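Local coordinates for ferrous iron transport protein B (Legionella pneumophila, PDB 3IBY), which probably transports ferrous iron across the inner membrane in a GTP-driven uptake system, this chain being its cytosolic part with the GTP-binding G domain, at residues L5-P10 and D85-V90; D92-E97 and R126-D131; M119-E124 and Q147-I152. All blocks are in the same frame, centred on the assembly; numbering follows the deposited sequence.

Interaction 1. Residues L5-P10 and D85-V90; sequences LLIGNP and DCIINV
Leu5 to Ile7 run beside Ile87 to Asn89 as parallel neighbouring strands, whose short axes come within 4.7 Å, with 27° between their directions. Four backbone hydrogen bonds join them: Leu5 N to Cys86 O, Ile88 N to Leu5 O (2.9 Å), Ile7 N to Ile88 O and Val90 N to Ile7 O. Each residue that bonds with both N and O, namely Leu5, Ile7 and Ile88, thus ties itself to two residues of the partner strand.

Leu6, Ile88 and Val90 share one face of the sheet. Leu6 turns its CG away from the backbone N (chi1 -174°), and this swings CD1 across to the other strand. Leu6 CD1 rests 3.4 Å from Val90 CG2 and 3.6 Å from Ile88 CG2. Ile52 of strand 48-54 packs on both Leu6 and Ile88.

The other face carries Leu5, Ile7, Ile87 and Asn89. Here Ile87 CG2 lies against Ile7 CG1 at 3.5 Å and also meets Ile7 CD1, while Leu5 CB and Ile87 CG1 are looser neighbours at 4.4 Å. Asn89 points its amide nitrogen out to helix 96-106, where ND2 bonds to Thr103 OG1; Leu102 and Leu106 of that helix cover Ile7.

The chain leaves this sheet centre at Gly8, which with Asn9 and Pro10 is predicted to bind GTP and fits the start of a P-loop. The chemistry is that of a buried sheet: the bonded N-H and C=O groups are paired within apolar surroundings, and aliphatic side chains line both faces, Asn89 being the polar exception among the residues that touch.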
ATOM      1  N   LEU A   5       6.136   1.747  -8.257  1.00 11.60           N
ATOM      2  CA  LEU A   5       4.881   0.998  -8.379  1.00 11.55           C
ATOM      3  C   LEU A   5       3.716   1.934  -8.015  1.00 11.57           C
ATOM      4  O   LEU A   5       3.833   2.713  -7.068  1.00 10.58           O
ATOM      5  CB  LEU A   5       4.832  -0.187  -7.423  1.00 10.72           C
ATOM      6  CG  LEU A   5       5.943  -1.200  -7.474  1.00 12.02           C
ATOM      7  CD1 LEU A   5       5.695  -2.323  -6.413  1.00 11.32           C
ATOM      8  CD2 LEU A   5       6.075  -1.746  -8.892  1.00 11.53           C
ATOM      9  N   LEU A   6       2.610   1.833  -8.760  1.00 12.20           N
ATOM     10  CA  LEU A   6       1.375   2.583  -8.443  1.00 13.08           C
ATOM     11  C   LEU A   6       0.277   1.623  -7.918  1.00 12.97           C
ATOM     12  O   LEU A   6      -0.131   0.668  -8.592  1.00 13.52           O
ATOM     13  CB  LEU A   6       0.918   3.355  -9.688  1.00 13.26           C
ATOM     14  CG  LEU A   6      -0.249   4.337  -9.660  1.00 14.21           C
ATOM     15  CD1 LEU A   6       0.024   5.588  -8.772  1.00 10.59           C
ATOM     16  CD2 LEU A   6      -0.591   4.705 -11.160  1.00 12.63           C
ATOM     17  N   ILE A   7      -0.168   1.876  -6.690  1.00 13.43           N
ATOM     18  CA  ILE A   7      -1.022   0.946  -5.949  1.00 13.27           C
ATOM     19  C   ILE A   7      -2.195   1.640  -5.285  1.00 13.24           C
ATOM     20  O   ILE A   7      -2.045   2.733  -4.719  1.00 13.87           O
ATOM     21  CB  ILE A   7      -0.246   0.267  -4.781  1.00 13.23           C
ATOM     22  CG1 ILE A   7       1.191  -0.033  -5.203  1.00 13.23           C
ATOM     23  CG2 ILE A   7      -0.965  -0.979  -4.318  1.00 11.15           C
ATOM     24  CD1 ILE A   7       1.891  -1.088  -4.366  1.00 14.75           C
ATOM     25  N   GLY A   8      -3.346   0.976  -5.296  1.00 12.97           N
ATOM     26  CA  GLY A   8      -4.494   1.420  -4.490  1.00 11.96           C
ATOM     27  C   GLY A   8      -5.642   0.421  -4.466  1.00 11.69           C
ATOM     28  O   GLY A   8      -5.513  -0.725  -4.869  1.00 12.05           O
ATOM     29  N   ASN A   9      -6.762   0.863  -3.930  1.00 11.52           N
ATOM     30  CA  ASN A   9      -8.007   0.163  -4.057  1.00 11.12           C
ATOM     31  C   ASN A   9      -8.483   0.354  -5.500  1.00 11.66           C
ATOM     32  O   ASN A   9      -8.055   1.281  -6.144  1.00  9.99           O
ATOM     33  CB  ASN A   9      -9.015   0.768  -3.095  1.00 10.35           C
ATOM     34  CG  ASN A   9      -8.829   0.307  -1.697  1.00  9.62           C
ATOM     35  OD1 ASN A   9      -7.732   0.239  -1.198  1.00  9.05           O
ATOM     36  ND2 ASN A   9      -9.929  -0.008  -1.036  1.00 12.25           N
ATOM     37  N   PRO A  10      -9.419  -0.487  -5.974  1.00 13.12           N
ATOM     38  CA  PRO A  10     -10.090  -0.336  -7.274  1.00 14.35           C
ATOM     39  C   PRO A  10     -10.790   0.984  -7.396  1.00 15.51           C
ATOM     40  O   PRO A  10     -11.137   1.571  -6.388  1.00 15.62           O
ATOM     41  CB  PRO A  10     -11.170  -1.425  -7.243  1.00 14.31           C
ATOM     42  CG  PRO A  10     -10.743  -2.384  -6.230  1.00 13.41           C
ATOM     43  CD  PRO A  10     -10.050  -1.553  -5.182  1.00 13.52           C
ATOM     44  N   ASP A  85      11.808   1.131  -6.470  1.00 10.90           N
ATOM     45  CA  ASP A  85      12.466   2.037  -5.556  1.00 10.98           C
ATOM     46  C   ASP A  85      11.463   2.680  -4.637  1.00 11.53           C
ATOM     47  O   ASP A  85      11.798   3.007  -3.505  1.00 11.92           O
ATOM     48  CB  ASP A  85      13.246   3.123  -6.320  1.00 10.81           C
ATOM     49  CG  ASP A  85      14.308   2.540  -7.219  1.00  9.96           C
ATOM     50  OD1 ASP A  85      15.179   1.820  -6.673  1.00  6.70           O
ATOM     51  OD2 ASP A  85      14.243   2.776  -8.457  1.00  7.15           O
ATOM     52  N   CYS A  86      10.245   2.901  -5.109  1.00 12.18           N
ATOM     53  CA  CYS A  86       9.220   3.458  -4.204  1.00 13.27           C
ATOM     54  C   CYS A  86       7.794   3.140  -4.635  1.00 12.80           C
ATOM     55  O   CYS A  86       7.585   2.650  -5.757  1.00 13.40           O
ATOM     56  CB  CYS A  86       9.394   4.967  -4.127  1.00 13.94           C
ATOM     57  SG  CYS A  86       9.265   5.609  -5.755  1.00 14.86           S
ATOM     58  N   ILE A  87       6.829   3.419  -3.751  1.00 12.34           N
ATOM     59  CA  ILE A  87       5.390   3.232  -4.064  1.00 12.30           C
ATOM     60  C   ILE A  87       4.633   4.534  -4.000  1.00 11.57           C
ATOM     61  O   ILE A  87       4.832   5.349  -3.092  1.00 11.75           O
ATOM     62  CB  ILE A  87       4.701   2.264  -3.093  1.00 12.55           C
ATOM     63  CG1 ILE A  87       5.299   0.862  -3.218  1.00 13.75           C
ATOM     64  CG2 ILE A  87       3.208   2.188  -3.343  1.00 12.08           C
ATOM     65  CD1 ILE A  87       5.357   0.120  -1.839  1.00 13.98           C
ATOM     66  N   ILE A  88       3.756   4.700  -4.972  1.00 10.69           N
ATOM     67  CA  ILE A  88       2.802   5.775  -4.989  1.00 10.66           C
ATOM     68  C   ILE A  88       1.467   5.148  -4.657  1.00 12.02           C
ATOM     69  O   ILE A  88       0.815   4.459  -5.499  1.00 13.50           O
ATOM     70  CB  ILE A  88       2.695   6.476  -6.360  1.00 10.07           C
ATOM     71  CG1 ILE A  88       4.038   7.062  -6.774  1.00  9.51           C
ATOM     72  CG2 ILE A  88       1.689   7.596  -6.291  1.00  7.53           C
ATOM     73  CD1 ILE A  88       4.026   7.542  -8.250  1.00 10.21           C
ATOM     74  N   ASN A  89       1.067   5.343  -3.413  1.00 12.21           N
ATOM     75  CA  ASN A  89      -0.181   4.820  -2.930  1.00 11.77           C
ATOM     76  C   ASN A  89      -1.225   5.887  -3.230  1.00 12.04           C
ATOM     77  O   ASN A  89      -1.215   6.984  -2.663  1.00 11.73           O
ATOM     78  CB  ASN A  89      -0.017   4.526  -1.446  1.00 11.60           C
ATOM     79  CG  ASN A  89      -1.285   4.084  -0.782  1.00 12.35           C
ATOM     80  OD1 ASN A  89      -2.231   3.601  -1.435  1.00 13.33           O
ATOM     81  ND2 ASN A  89      -1.322   4.239   0.540  1.00  8.18           N
ATOM     82  N   VAL A  90      -2.113   5.568  -4.164  1.00 12.78           N
ATOM     83  CA  VAL A  90      -3.264   6.428  -4.482  1.00 12.42           C
ATOM     84  C   VAL A  90      -4.449   6.123  -3.618  1.00 12.08           C
ATOM     85  O   VAL A  90      -4.975   5.020  -3.638  1.00 10.65           O
ATOM     86  CB  VAL A  90      -3.821   6.229  -5.901  1.00 12.58           C
ATOM     87  CG1 VAL A  90      -4.478   7.535  -6.360  1.00 12.20           C
ATOM     88  CG2 VAL A  90      -2.779   5.812  -6.808  1.00 13.06           C
TER

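Interaction 2. Residues D92-E97 and R126-D131; sequences DACHLE and RGISID
Ala93 and Ile130 make the tight end of this contact: Ile130 CD1 reaches in end-on and sits 3.6 Å from Ala93 CB and equally near Ala93 O. Leu96 CD2 is farther from Ile130 CD1, at 4.4 Å. Next along, Ile128 sends its CD1 onto the backbone of the turn, 3.7 Å from Cys94 CA, with Cys94 CB just beyond. The tips of Ile128 and Ile130, two positions apart with Ser129 between them, both press on the turn that leads into helix 96-106. Met120 and Ala123 of helix 120-125 pack on Ala93 as well, and Gln254 touches Leu96, Ile128 and Ile130.

The opposite end is looser and lies on the surface. Arg126 stretches out from CG to NE and brings its NH1 to 3.7 Å from Cys94 CB, with Cys94 SG over one face of the guanidinium. His95 comes to the guanidinium edge with CE1, the ring and guanidinium planes 76° apart. Asp92 carries the opposite charge, but its OD2 stays 6.1 Å from Arg126 NH1, so any attraction between them is probably weak and long-range.

Asp92 instead holds its own turn. Its OD1 takes the N-H of Cys94 at 2.9 Å from well above the carboxylate plane, forming an Asx turn, and OD2 receives a weak bond from His95 ND1. On the partner side Gly127, with positive phi, closes helix 120-125 as the C-prime residue of a Schellman motif. The arrangement is thus a helix-ending Schellman turn laid against the Asx turn that leads from strand 86-92 into helix 96-106.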
ATOM      1  N   ASP A  92      -8.370   7.429  -2.393  1.00 13.59           N
ATOM      2  CA  ASP A  92      -9.591   8.186  -2.698  1.00 13.55           C
ATOM      3  C   ASP A  92     -10.022   8.917  -1.430  1.00 12.90           C
ATOM      4  O   ASP A  92     -10.425   8.285  -0.477  1.00 12.79           O
ATOM      5  CB  ASP A  92     -10.720   7.247  -3.177  1.00 13.29           C
ATOM      6  CG  ASP A  92     -12.014   8.009  -3.568  1.00 14.54           C
ATOM      7  OD1 ASP A  92     -12.077   9.215  -3.266  1.00 16.50           O
ATOM      8  OD2 ASP A  92     -12.969   7.425  -4.171  1.00 14.09           O
ATOM      9  N   ALA A  93      -9.997  10.251  -1.444  1.00 13.30           N
ATOM     10  CA  ALA A  93     -10.367  11.072  -0.254  1.00 13.25           C
ATOM     11  C   ALA A  93     -11.743  10.746   0.292  1.00 13.10           C
ATOM     12  O   ALA A  93     -12.025  10.900   1.473  1.00 14.56           O
ATOM     13  CB  ALA A  93     -10.262  12.540  -0.570  1.00 12.60           C
ATOM     14  N   CYS A  94     -12.599  10.250  -0.556  1.00 13.08           N
ATOM     15  CA  CYS A  94     -13.946  10.002  -0.146  1.00 14.21           C
ATOM     16  C   CYS A  94     -14.092   8.675   0.605  1.00 14.14           C
ATOM     17  O   CYS A  94     -15.174   8.356   1.089  1.00 15.41           O
ATOM     18  CB  CYS A  94     -14.860   9.961  -1.391  1.00 14.84           C
ATOM     19  SG  CYS A  94     -14.809  11.436  -2.464  1.00 15.64           S
ATOM     20  N   HIS A  95     -13.061   7.845   0.639  1.00 13.31           N
ATOM     21  CA  HIS A  95     -13.211   6.551   1.297  1.00 12.40           C
ATOM     22  C   HIS A  95     -11.923   6.264   1.962  1.00 12.45           C
ATOM     23  O   HIS A  95     -11.340   5.201   1.737  1.00 14.37           O
ATOM     24  CB  HIS A  95     -13.542   5.449   0.291  1.00 11.79           C
ATOM     25  CG  HIS A  95     -14.834   5.673  -0.421  1.00 11.10           C
ATOM     26  ND1 HIS A  95     -14.891   6.022  -1.750  1.00  9.68           N
ATOM     27  CD2 HIS A  95     -16.114   5.667   0.022  1.00  9.64           C
ATOM     28  CE1 HIS A  95     -16.154   6.155  -2.114  1.00 10.52           C
ATOM     29  NE2 HIS A  95     -16.916   5.950  -1.058  1.00 10.51           N
ATOM     30  N   LEU A  96     -11.489   7.236   2.762  1.00 11.58           N
ATOM     31  CA  LEU A  96     -10.208   7.243   3.422  1.00 10.97           C
ATOM     32  C   LEU A  96     -10.047   6.026   4.297  1.00 10.89           C
ATOM     33  O   LEU A  96      -9.092   5.288   4.159  1.00 11.77           O
ATOM     34  CB  LEU A  96     -10.079   8.516   4.257  1.00 10.82           C
ATOM     35  CG  LEU A  96      -8.685   8.846   4.772  1.00 11.35           C
ATOM     36  CD1 LEU A  96      -7.723   9.052   3.579  1.00  8.88           C
ATOM     37  CD2 LEU A  96      -8.733  10.048   5.740  1.00  8.41           C
ATOM     38  N   GLU A  97     -10.995   5.776   5.170  1.00 11.07           N
ATOM     39  CA  GLU A  97     -10.827   4.712   6.129  1.00 11.25           C
ATOM     40  C   GLU A  97     -10.632   3.342   5.474  1.00 11.46           C
ATOM     41  O   GLU A  97      -9.775   2.535   5.936  1.00 11.20           O
ATOM     42  CB  GLU A  97     -11.997   4.668   7.083  1.00 11.29           C
ATOM     43  CG  GLU A  97     -11.736   3.761   8.255  1.00 12.32           C
ATOM     44  CD  GLU A  97     -12.727   3.967   9.387  1.00 11.65           C
ATOM     45  OE1 GLU A  97     -12.629   3.236  10.394  1.00 11.87           O
ATOM     46  OE2 GLU A  97     -13.598   4.843   9.260  1.00 11.14           O
ATOM     47  N   ARG A 126     -18.860  16.552  -1.357  1.00 11.34           N
ATOM     48  CA  ARG A 126     -19.599  15.734  -0.363  1.00 11.52           C
ATOM     49  C   ARG A 126     -19.458  16.227   1.086  1.00 11.36           C
ATOM     50  O   ARG A 126     -19.910  15.567   2.024  1.00 10.64           O
ATOM     51  CB  ARG A 126     -19.176  14.269  -0.477  1.00 11.58           C
ATOM     52  CG  ARG A 126     -19.468  13.703  -1.851  1.00 10.76           C
ATOM     53  CD  ARG A 126     -18.977  12.326  -1.892  1.00 10.11           C
ATOM     54  NE  ARG A 126     -19.147  11.711  -3.188  1.00  9.27           N
ATOM     55  CZ  ARG A 126     -18.862  10.438  -3.440  1.00  9.51           C
ATOM     56  NH1 ARG A 126     -18.382   9.647  -2.480  1.00 11.75           N
ATOM     57  NH2 ARG A 126     -19.035   9.955  -4.663  1.00  7.74           N
ATOM     58  N   GLY A 127     -18.863  17.410   1.244  1.00 11.98           N
ATOM     59  CA  GLY A 127     -18.604  18.004   2.545  1.00 12.19           C
ATOM     60  C   GLY A 127     -17.625  17.204   3.377  1.00 12.29           C
ATOM     61  O   GLY A 127     -17.773  17.154   4.590  1.00 13.28           O
ATOM     62  N   ILE A 128     -16.650  16.563   2.736  1.00 12.37           N
ATOM     63  CA  ILE A 128     -15.591  15.834   3.444  1.00 12.85           C
ATOM     64  C   ILE A 128     -14.351  16.725   3.516  1.00 13.06           C
ATOM     65  O   ILE A 128     -13.838  17.212   2.500  1.00 12.33           O
ATOM     66  CB  ILE A 128     -15.206  14.471   2.779  1.00 12.78           C
ATOM     67  CG1 ILE A 128     -16.432  13.541   2.641  1.00 13.84           C
ATOM     68  CG2 ILE A 128     -14.159  13.770   3.614  1.00 11.68           C
ATOM     69  CD1 ILE A 128     -16.273  12.320   1.657  1.00 12.44           C
ATOM     70  N   SER A 129     -13.890  16.928   4.734  1.00 13.42           N
ATOM     71  CA  SER A 129     -12.748  17.783   4.986  1.00 14.22           C
ATOM     72  C   SER A 129     -11.659  16.924   5.563  1.00 14.87           C
ATOM     73  O   SER A 129     -11.903  16.189   6.528  1.00 15.94           O
ATOM     74  CB  SER A 129     -13.115  18.879   5.993  1.00 13.91           C
ATOM     75  OG  SER A 129     -12.854  20.133   5.404  1.00 13.80           O
ATOM     76  N   ILE A 130     -10.470  16.992   4.979  1.00 15.03           N
ATOM     77  CA  ILE A 130      -9.344  16.206   5.456  1.00 15.13           C
ATOM     78  C   ILE A 130      -8.218  17.178   5.789  1.00 15.22           C
ATOM     79  O   ILE A 130      -7.852  18.029   4.969  1.00 15.09           O
ATOM     80  CB  ILE A 130      -8.889  15.141   4.420  1.00 15.55           C
ATOM     81  CG1 ILE A 130      -9.966  14.062   4.259  1.00 16.37           C
ATOM     82  CG2 ILE A 130      -7.614  14.459   4.856  1.00 15.88           C
ATOM     83  CD1 ILE A 130      -9.863  13.299   2.975  1.00 15.16           C
ATOM     84  N   ASP A 131      -7.736  17.072   7.029  1.00 14.40           N
ATOM     85  CA  ASP A 131      -6.548  17.729   7.477  1.00 13.93           C
ATOM     86  C   ASP A 131      -5.360  16.971   6.901  1.00 14.37           C
ATOM     87  O   ASP A 131      -4.989  15.921   7.397  1.00 15.07           O
ATOM     88  CB  ASP A 131      -6.503  17.687   9.005  1.00 13.78           C
ATOM     89  CG  ASP A 131      -5.502  18.627   9.574  1.00 13.13           C
ATOM     90  OD1 ASP A 131      -5.773  19.156  10.659  1.00 14.62           O
ATOM     91  OD2 ASP A 131      -4.448  18.842   8.946  1.00 13.76           O
TER

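Interaction 3. Residues M119-E124 and Q147-I152; sequences MMDIAE and QAHKNI
Asp121 and His149 are joined by a His-carboxylate hydrogen bond. His149 NE2 donates to Asp121 OD2 at 2.6 Å, on the syn side of the carboxylate and 24° out of its plane, while the oxygen lies nearly in the plane of the imidazole and meets it at its edge. Both side chains place CG in the crowded position between backbone N and carbonyl carbon (chi1 55° for Asp121), and from there they reach toward each other from opposite directions.

A water supplies the second polar link. It donates to Asp121 OD2 and accepts from Lys150 NZ at 2.8 Å, so OD2 is gripped by the histidine and the water together. Lys150 NZ itself stays 4.0 Å from Asp121 OD2, beyond a salt bridge, although its positive charge would probably still stabilise the carboxylate. Lys150 reaches this place through a bend in its chain at chi3.

Met119 to Asp121, with Asn118 just before them, and Gln147 to His149 belong to two predicted GTP-binding sites. By position they match the G4 and G5 motifs of G proteins, in which the G4 aspartate commonly reads the guanine base. Asn118 OD1 ties the two together by accepting from Ala148 N.

Packing contacts complete the contact. The Gln147 amide stacks on the Asp121 carboxylate, their planes 18° apart, with Gln147 CD 3.7 Å from Asp121 CB. Met119 SD stands obliquely by the His149 ring, 4.2 Å from His149 CE1.

Backbone bonds shape the loop of 147-152: Gln147 O accepts from both Lys150 N and Ile152 N, which arrive from opposite faces of its plane, and Gln147 N bonds back to Ile152 O. Asn151 and Ile152 both face Gln147, a G1 beta bulge.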
ATOM      1  N   MET A 119      -9.195  12.904  -5.626  1.00 14.45           N
ATOM      2  CA  MET A 119     -10.632  13.185  -5.578  1.00 14.23           C
ATOM      3  C   MET A 119     -10.972  14.212  -4.526  1.00 13.60           C
ATOM      4  O   MET A 119     -12.045  14.173  -3.882  1.00 12.95           O
ATOM      5  CB  MET A 119     -11.406  11.916  -5.336  1.00 14.75           C
ATOM      6  CG  MET A 119     -11.015  10.765  -6.237  1.00 16.68           C
ATOM      7  SD  MET A 119     -11.442  11.049  -7.943  1.00 18.19           S
ATOM      8  CE  MET A 119     -11.713   9.363  -8.513  1.00 18.82           C
ATOM      9  N   MET A 120     -10.056  15.147  -4.365  1.00 12.58           N
ATOM     10  CA  MET A 120     -10.248  16.194  -3.387  1.00 12.36           C
ATOM     11  C   MET A 120     -11.495  17.049  -3.724  1.00 12.01           C
ATOM     12  O   MET A 120     -12.115  17.666  -2.812  1.00 11.89           O
ATOM     13  CB  MET A 120      -9.008  17.089  -3.312  1.00 12.16           C
ATOM     14  CG  MET A 120      -7.764  16.426  -2.799  1.00 10.86           C
ATOM     15  SD  MET A 120      -7.978  15.818  -1.148  1.00 14.28           S
ATOM     16  CE  MET A 120      -8.052  17.304  -0.127  1.00  2.00           C
ATOM     17  N   ASP A 121     -11.835  17.098  -5.013  1.00 11.02           N
ATOM     18  CA  ASP A 121     -12.946  17.908  -5.465  1.00 10.74           C
ATOM     19  C   ASP A 121     -14.235  17.220  -5.077  1.00 11.20           C
ATOM     20  O   ASP A 121     -15.155  17.856  -4.537  1.00 11.74           O
ATOM     21  CB  ASP A 121     -12.859  18.228  -6.980  1.00 10.43           C
ATOM     22  CG  ASP A 121     -12.744  16.988  -7.881  1.00  9.95           C
ATOM     23  OD1 ASP A 121     -12.270  15.902  -7.448  1.00 12.52           O
ATOM     24  OD2 ASP A 121     -13.113  17.096  -9.057  1.00  6.04           O
ATOM     25  N   ILE A 122     -14.296  15.902  -5.284  1.00 12.13           N
ATOM     26  CA  ILE A 122     -15.509  15.137  -4.949  1.00 12.16           C
ATOM     27  C   ILE A 122     -15.646  15.097  -3.445  1.00 11.99           C
ATOM     28  O   ILE A 122     -16.735  15.217  -2.919  1.00 11.77           O
ATOM     29  CB  ILE A 122     -15.515  13.690  -5.477  1.00 12.34           C
ATOM     30  CG1 ILE A 122     -15.122  13.625  -6.961  1.00 12.43           C
ATOM     31  CG2 ILE A 122     -16.907  13.069  -5.249  1.00 11.64           C
ATOM     32  CD1 ILE A 122     -16.050  14.315  -7.907  1.00 11.29           C
ATOM     33  N   ALA A 123     -14.520  14.898  -2.772  1.00 12.61           N
ATOM     34  CA  ALA A 123     -14.415  15.016  -1.317  1.00 12.73           C
ATOM     35  C   ALA A 123     -15.059  16.275  -0.792  1.00 13.26           C
ATOM     36  O   ALA A 123     -15.818  16.216   0.163  1.00 13.71           O
ATOM     37  CB  ALA A 123     -12.958  15.023  -0.904  1.00 12.86           C
ATOM     38  N   GLU A 124     -14.716  17.415  -1.395  1.00 13.70           N
ATOM     39  CA  GLU A 124     -15.244  18.714  -0.971  1.00 13.71           C
ATOM     40  C   GLU A 124     -16.746  18.874  -1.245  1.00 13.13           C
ATOM     41  O   GLU A 124     -17.481  19.416  -0.395  1.00 12.95           O
ATOM     42  CB  GLU A 124     -14.502  19.858  -1.667  1.00 13.94           C
ATOM     43  CG  GLU A 124     -14.949  21.264  -1.102  1.00 16.57           C
ATOM     44  CD  GLU A 124     -14.474  22.455  -1.944  1.00 18.37           C
ATOM     45  OE1 GLU A 124     -14.286  22.313  -3.169  1.00 20.87           O
ATOM     46  OE2 GLU A 124     -14.290  23.547  -1.377  1.00 21.03           O
ATOM     47  N   GLN A 147      -5.990  16.173  -7.912  1.00 11.45           N
ATOM     48  CA  GLN A 147      -7.190  15.866  -8.702  1.00 11.19           C
ATOM     49  C   GLN A 147      -6.692  15.418 -10.068  1.00 11.60           C
ATOM     50  O   GLN A 147      -6.411  16.229 -10.959  1.00 10.77           O
ATOM     51  CB  GLN A 147      -8.097  17.070  -8.847  1.00 11.22           C
ATOM     52  CG  GLN A 147      -8.523  17.719  -7.553  1.00 12.30           C
ATOM     53  CD  GLN A 147      -9.294  18.996  -7.783  1.00 10.68           C
ATOM     54  OE1 GLN A 147      -9.187  19.933  -7.016  1.00 11.73           O
ATOM     55  NE2 GLN A 147     -10.039  19.045  -8.859  1.00 10.49           N
ATOM     56  N   ALA A 148      -6.520  14.110 -10.187  1.00 12.23           N
ATOM     57  CA  ALA A 148      -5.772  13.554 -11.273  1.00 12.62           C
ATOM     58  C   ALA A 148      -6.514  13.889 -12.535  1.00 13.04           C
ATOM     59  O   ALA A 148      -5.917  14.290 -13.533  1.00 13.25           O
ATOM     60  CB  ALA A 148      -5.652  12.046 -11.093  1.00 12.99           C
ATOM     61  N   HIS A 149      -7.832  13.718 -12.481  1.00 13.29           N
ATOM     62  CA  HIS A 149      -8.716  14.024 -13.632  1.00 13.27           C
ATOM     63  C   HIS A 149      -8.577  15.463 -14.165  1.00 12.79           C
ATOM     64  O   HIS A 149      -8.963  15.751 -15.284  1.00 12.74           O
ATOM     65  CB  HIS A 149     -10.199  13.676 -13.310  1.00 12.83           C
ATOM     66  CG  HIS A 149     -10.709  14.277 -12.036  1.00 12.73           C
ATOM     67  ND1 HIS A 149     -10.086  14.096 -10.821  1.00 12.57           N
ATOM     68  CD2 HIS A 149     -11.790  15.054 -11.788  1.00 12.57           C
ATOM     69  CE1 HIS A 149     -10.758  14.739  -9.884  1.00 11.78           C
ATOM     70  NE2 HIS A 149     -11.788  15.345 -10.447  1.00  9.33           N
ATOM     71  N   LYS A 150      -8.032  16.348 -13.347  1.00 13.02           N
ATOM     72  CA  LYS A 150      -7.916  17.751 -13.684  1.00 13.08           C
ATOM     73  C   LYS A 150      -6.466  18.226 -13.626  1.00 13.48           C
ATOM     74  O   LYS A 150      -6.197  19.404 -13.769  1.00 14.15           O
ATOM     75  CB  LYS A 150      -8.802  18.553 -12.727  1.00 12.99           C
ATOM     76  CG  LYS A 150     -10.304  18.379 -12.978  1.00 11.97           C
ATOM     77  CD  LYS A 150     -11.169  18.821 -11.778  1.00 10.93           C
ATOM     78  CE  LYS A 150     -10.960  20.253 -11.406  1.00  9.88           C
ATOM     79  NZ  LYS A 150     -11.938  20.728 -10.402  1.00  8.37           N
ATOM     80  N   ASN A 151      -5.530  17.295 -13.441  1.00 14.18           N
ATOM     81  CA  ASN A 151      -4.091  17.594 -13.352  1.00 14.24           C
ATOM     82  C   ASN A 151      -3.658  18.479 -12.186  1.00 14.05           C
ATOM     83  O   ASN A 151      -2.541  18.979 -12.164  1.00 14.02           O
ATOM     84  CB  ASN A 151      -3.590  18.163 -14.671  1.00 14.51           C
ATOM     85  CG  ASN A 151      -2.908  17.116 -15.512  1.00 16.54           C
ATOM     86  OD1 ASN A 151      -1.792  16.675 -15.187  1.00 18.37           O
ATOM     87  ND2 ASN A 151      -3.572  16.693 -16.599  1.00 16.22           N
ATOM     88  N   ILE A 152      -4.519  18.638 -11.189  1.00 13.67           N
ATOM     89  CA  ILE A 152      -4.194  19.513 -10.095  1.00 13.56           C
ATOM     90  C   ILE A 152      -3.407  18.666  -9.120  1.00 13.36           C
ATOM     91  O   ILE A 152      -3.836  17.582  -8.753  1.00 13.76           O
ATOM     92  CB  ILE A 152      -5.465  20.142  -9.483  1.00 13.78           C
ATOM     93  CG1 ILE A 152      -6.152  21.031 -10.553  1.00 14.21           C
ATOM     94  CG2 ILE A 152      -5.124  20.959  -8.198  1.00 13.29           C
ATOM     95  CD1 ILE A 152      -7.547  21.622 -10.160  1.00 12.95           C
TER
HETATM   96  O   HOH W   1     -14.141  18.995 -10.356  1.00  7.42           O

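Interaction 1 is core: two adjacent mid-sheet strands, bonded through their backbones and packed with aliphatic side chains. Strand 86-92 runs out of it into the turn of interaction 2, partly buried and centred about 18 Å from the centre of interaction 1, where apolar tips give way to a looser surface side of arginine, cysteine and histidine. Interaction 3 is a surface contact built on one carboxylate, an imidazole and a water. Helix 120-125 carries one side of interaction 3 and leads into the 126-131 side of interaction 2; the two contacts touch. Interactions 1 and 3 do not, yet each carries predicted GTP-binding residues, from the P-loop and probably, by analogy with other G proteins, the base-facing end.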